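Local coordinates for bifunctional purine biosynthetic protein ADE5,7 (Cryptococcus neoformans var. grubii serotype A, PDB 7LVO) that catalyses, through this N-terminal GAR synthetase half, the ATP-dependent joining of phosphoribosylamine to glycine in de novo purine biosynthesis, at residues A[50-55]-A[352-357]; A[377-382]-A[439-444]. All coordinates share one frame; numbering follows the deposited sequence.

Contact 1: A[50-55]-A[352-357]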
# COMPACT_ATOMS: atom_id res chain seq x y z
N HIS A 50 -10.21 -5.57 3.71
CA HIS A 50 -10.69 -6.75 4.42
C HIS A 50 -9.73 -7.13 5.55
O HIS A 50 -10.17 -7.42 6.67
CB HIS A 50 -10.87 -7.91 3.45
CG HIS A 50 -11.59 -9.08 4.04
ND1 HIS A 50 -11.78 -10.26 3.35
CD2 HIS A 50 -12.17 -9.26 5.25
CE1 HIS A 50 -12.45 -11.11 4.11
NE2 HIS A 50 -12.69 -10.53 5.27
N ALA A 51 -8.43 -7.12 5.27
CA ALA A 51 -7.45 -7.45 6.31
C ALA A 51 -7.50 -6.44 7.46
O ALA A 51 -7.39 -6.81 8.63
CB ALA A 51 -6.05 -7.51 5.70
N LEU A 52 -7.65 -5.15 7.14
CA LEU A 52 -7.78 -4.15 8.20
C LEU A 52 -9.08 -4.32 8.97
O LEU A 52 -9.10 -4.31 10.20
CB LEU A 52 -7.67 -2.74 7.62
CG LEU A 52 -6.30 -2.34 7.10
CD1 LEU A 52 -6.38 -1.04 6.30
CD2 LEU A 52 -5.31 -2.18 8.26
N ALA A 53 -10.20 -4.47 8.25
CA ALA A 53 -11.47 -4.75 8.91
C ALA A 53 -11.37 -5.98 9.78
O ALA A 53 -11.96 -6.04 10.87
CB ALA A 53 -12.59 -4.91 7.87
N PHE A 54 -10.62 -6.99 9.32
CA PHE A 54 -10.44 -8.21 10.08
C PHE A 54 -9.88 -7.91 11.47
O PHE A 54 -10.40 -8.40 12.48
CB PHE A 54 -9.53 -9.17 9.30
CG PHE A 54 -9.05 -10.35 10.09
CD1 PHE A 54 -9.89 -11.41 10.37
CD2 PHE A 54 -7.74 -10.40 10.54
CE1 PHE A 54 -9.44 -12.51 11.09
CE2 PHE A 54 -7.28 -11.49 11.27
CZ PHE A 54 -8.13 -12.55 11.54
N LYS A 55 -8.82 -7.11 11.53
CA LYS A 55 -8.20 -6.80 12.82
C LYS A 55 -9.03 -5.82 13.63
O LYS A 55 -9.26 -6.03 14.83
CB LYS A 55 -6.79 -6.25 12.59
CG LYS A 55 -5.81 -7.24 11.98
CD LYS A 55 -5.62 -8.48 12.87
CE LYS A 55 -5.11 -8.10 14.26
NZ LYS A 55 -4.78 -9.31 15.08
N THR A 352 -2.04 -6.66 20.77
CA THR A 352 -2.10 -5.39 20.07
C THR A 352 -3.50 -5.13 19.54
O THR A 352 -4.07 -5.97 18.83
CB THR A 352 -1.10 -5.37 18.91
OG1 THR A 352 0.23 -5.44 19.42
CG2 THR A 352 -1.27 -4.11 18.08
N ASP A 353 -4.06 -3.97 19.88
CA ASP A 353 -5.34 -3.52 19.36
C ASP A 353 -5.06 -2.57 18.21
O ASP A 353 -4.54 -1.46 18.42
CB ASP A 353 -6.16 -2.83 20.45
CG ASP A 353 -7.52 -2.35 19.95
OD1 ASP A 353 -7.62 -1.93 18.79
OD2 ASP A 353 -8.49 -2.39 20.73
N LEU A 354 -5.39 -2.99 16.98
CA LEU A 354 -5.10 -2.15 15.82
C LEU A 354 -5.88 -0.84 15.90
O LEU A 354 -5.37 0.21 15.49
CB LEU A 354 -5.43 -2.89 14.54
CG LEU A 354 -5.13 -2.12 13.25
CD1 LEU A 354 -3.70 -1.61 13.23
CD2 LEU A 354 -5.41 -3.00 12.02
N ALA A 355 -7.12 -0.89 16.40
CA ALA A 355 -7.90 0.34 16.54
C ALA A 355 -7.18 1.34 17.45
O ALA A 355 -7.07 2.53 17.13
CB ALA A 355 -9.29 0.02 17.07
N GLU A 356 -6.68 0.86 18.59
CA GLU A 356 -5.96 1.73 19.50
C GLU A 356 -4.72 2.31 18.83
O GLU A 356 -4.38 3.48 19.05
CB GLU A 356 -5.57 0.97 20.77
CG GLU A 356 -4.95 1.83 21.84
CD GLU A 356 -5.90 2.90 22.34
OE1 GLU A 356 -7.00 2.55 22.81
OE2 GLU A 356 -5.54 4.10 22.24
N VAL A 357 -4.05 1.51 18.00
CA VAL A 357 -2.86 2.00 17.31
C VAL A 357 -3.22 3.13 16.35
O VAL A 357 -2.55 4.16 16.29
CB VAL A 357 -2.16 0.83 16.57
CG1 VAL A 357 -1.05 1.36 15.68
CG2 VAL A 357 -1.64 -0.18 17.57
O HOH W 1 -7.31 -5.44 16.87
O HOH W 2 -4.32 -8.18 17.48

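Contact 2: A[377-382]-A[439-444]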
# COMPACT_ATOMS: atom_id res chain seq x y z
N TYR A 377 6.61 -16.02 10.81
CA TYR A 377 6.51 -15.36 9.52
C TYR A 377 5.06 -15.37 9.05
O TYR A 377 4.23 -16.11 9.58
CB TYR A 377 7.40 -16.04 8.47
CG TYR A 377 8.87 -16.07 8.84
CD1 TYR A 377 9.36 -17.01 9.73
CD2 TYR A 377 9.76 -15.15 8.30
CE1 TYR A 377 10.70 -17.04 10.07
CE2 TYR A 377 11.10 -15.17 8.63
CZ TYR A 377 11.57 -16.12 9.52
OH TYR A 377 12.90 -16.14 9.86
N ALA A 378 4.77 -14.53 8.06
CA ALA A 378 3.45 -14.45 7.46
C ALA A 378 3.61 -14.31 5.95
O ALA A 378 4.56 -13.69 5.46
CB ALA A 378 2.65 -13.26 8.02
N VAL A 379 2.66 -14.89 5.22
CA VAL A 379 2.70 -14.93 3.76
C VAL A 379 1.31 -14.66 3.22
O VAL A 379 0.30 -15.06 3.81
CB VAL A 379 3.22 -16.28 3.23
CG1 VAL A 379 3.29 -16.27 1.71
CG2 VAL A 379 4.58 -16.61 3.84
N SER A 380 1.26 -13.97 2.07
CA SER A 380 0.01 -13.73 1.35
C SER A 380 0.23 -14.10 -0.10
O SER A 380 1.20 -13.66 -0.72
CB SER A 380 -0.43 -12.27 1.47
OG SER A 380 0.53 -11.38 0.91
N VAL A 381 -0.68 -14.90 -0.66
CA VAL A 381 -0.59 -15.37 -2.04
C VAL A 381 -1.86 -14.96 -2.76
O VAL A 381 -2.97 -15.33 -2.35
CB VAL A 381 -0.39 -16.89 -2.11
CG1 VAL A 381 -0.37 -17.34 -3.57
CG2 VAL A 381 0.90 -17.30 -1.40
N VAL A 382 -1.70 -14.21 -3.85
CA VAL A 382 -2.81 -13.60 -4.56
C VAL A 382 -3.32 -14.55 -5.63
O VAL A 382 -2.55 -15.17 -6.36
CB VAL A 382 -2.39 -12.24 -5.17
CG1 VAL A 382 -3.49 -11.71 -6.09
CG2 VAL A 382 -2.07 -11.23 -4.08
N ARG A 439 8.79 -21.52 5.70
CA ARG A 439 8.33 -22.62 4.85
C ARG A 439 6.97 -23.13 5.28
O ARG A 439 6.11 -23.44 4.44
CB ARG A 439 9.36 -23.75 4.85
CG ARG A 439 9.79 -24.21 6.24
CD ARG A 439 10.80 -25.35 6.17
NE ARG A 439 11.89 -25.09 5.23
CZ ARG A 439 12.96 -24.35 5.51
NH1 ARG A 439 13.11 -23.76 6.69
NH2 ARG A 439 13.89 -24.19 4.58
N ALA A 440 6.74 -23.25 6.59
CA ALA A 440 5.44 -23.69 7.07
C ALA A 440 4.35 -22.69 6.71
O ALA A 440 3.25 -23.07 6.31
CB ALA A 440 5.49 -23.91 8.58
N ALA A 441 4.64 -21.40 6.84
CA ALA A 441 3.67 -20.38 6.44
C ALA A 441 3.39 -20.46 4.94
O ALA A 441 2.23 -20.37 4.51
CB ALA A 441 4.18 -18.99 6.81
N VAL A 442 4.44 -20.65 4.14
CA VAL A 442 4.25 -20.82 2.70
C VAL A 442 3.38 -22.03 2.41
O VAL A 442 2.39 -21.95 1.68
CB VAL A 442 5.62 -20.93 2.00
CG1 VAL A 442 5.43 -21.24 0.52
CG2 VAL A 442 6.42 -19.65 2.18
N ASP A 443 3.75 -23.19 2.96
CA ASP A 443 2.99 -24.41 2.70
C ASP A 443 1.55 -24.27 3.16
O ASP A 443 0.62 -24.72 2.48
CB ASP A 443 3.65 -25.60 3.40
CG ASP A 443 4.98 -25.99 2.77
OD1 ASP A 443 5.31 -25.45 1.68
OD2 ASP A 443 5.68 -26.83 3.36
N LEU A 444 1.33 -23.64 4.31
CA LEU A 444 -0.03 -23.49 4.83
C LEU A 444 -0.87 -22.61 3.91
O LEU A 444 -2.03 -22.93 3.61
CB LEU A 444 0.01 -22.93 6.24
CG LEU A 444 -1.31 -22.84 7.01
CD1 LEU A 444 -2.02 -24.18 7.06
CD2 LEU A 444 -1.05 -22.32 8.42

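Contact 1: A[50-55]-A[352-357]
K55 NZ and the carbonyl O of T352 are joined by a water that lies 2.7 Å from K55 NZ, whose proton it accepts, and 2.6 Å from T352 O, to which it donates. The ammonium group is gripped further by a weak hydrogen bond to Q58 OE1. A second water repeats the bridging pattern between the backbones: it donates to K55 O and accepts from L354 N at 3.1 Å, so that the first turn of helix 354-362 is tied through solvent to the last turn of helix 47-56. The polar links found between the segments run through these two waters, and direct contact is left to carbon atoms. L354 meets both L52 and K55. With CG anti to the backbone N (chi1 -178°), its branch reaches across to helix 47-56, and CD2 wedges between the two residues, 3.6 Å from K55 CB and 3.8 Å from L52 CD2. The L52 and L354 side chains cross at a slant, touching by one methyl each. K55 meets L354 chiefly through CB; its chain then folds at chi2 and chi3, both near -60°, which carries NZ off to the water beside T352. M345 adds to the apolar packing on both K55 and L354. Next to this contact, D353 caps the helix that follows: E356 N donates to D353 OD1 at 3.0 Å, nearly straight at 158° but coming from above the carboxylate plane, while D353 OD2 is hydrogen-bonded to S59 OG, just beyond helix 47-56. The geometry is that of an aspartate N-cap, set where helix 354-362, near the end of the ATP-grasp sequence range, packs on helix 47-56, first of the N-domain range with its strand-helix-strand units.

Contact 2: A[377-382]-A[439-444]
A441 and V379 bury the largest areas here, and they meet directly: V379 CG2 lies 3.8 Å from A441 CB. V442, next in order, brings its own CG2 to within 3.9 Å of the same V379 methyl, which therefore touches two successive residues of helix 439-444. Torsions explain the choice of branch. V379 has CG1 anti to the backbone N (chi1 -179°), leaving CG2 beside that N and facing the helix. V442 adopts the same rotamer, and the two valines lie aslant, methyl against methyl. The CB of A441 is directed toward the strand; this methyl also approaches Y377 O at 4.0 Å, a van der Waals contact with the backbone. The two axes come within 7.4 Å and run in the same general sense, crossing at -29°; the short side chain of A441 is consistent with that spacing. Y377 starts toward the helix from CB, but its side chain turns off and touches L438 and P281. Around V379 the apolar layer continues with L438 and I463, and V381 farther along leans on Y446 and I463. On the strand's other face, A378 and S380 meet A343 of helix 340-344, and S380 OG is hydrogen-bonded to P339 O. The strand itself is central: its backbone pairs with 427-435 on one edge (V379 with A433) and with 277-280 on the other. The arrangement is an alpha/beta layering: helix 438-449, from the C-domain range, laid on a five-stranded antiparallel sheet that also takes in strands 259-263 and 277-280.

How the contacts relate
Both contacts are core rather than surface and of similar extent: all three touching residues of contact 1 are buried, against three of four in contact 2, where Y377 is partly exposed. They join different kinds of element. Contact 1 brings together helix 47-56, assigned by sequence to the N domain, and the start of helix 354-362, assigned to ATP-grasp, nearly 300 residues apart, and combines a few carbon contacts with bridging waters. Contact 2, its segments 57 residues apart, packs a helix on a sheet strand through methyl groups, with no bridging water found. Helix 354-362 and strand 377-384 follow one another in the chain; the contact centres lie 20 Å apart.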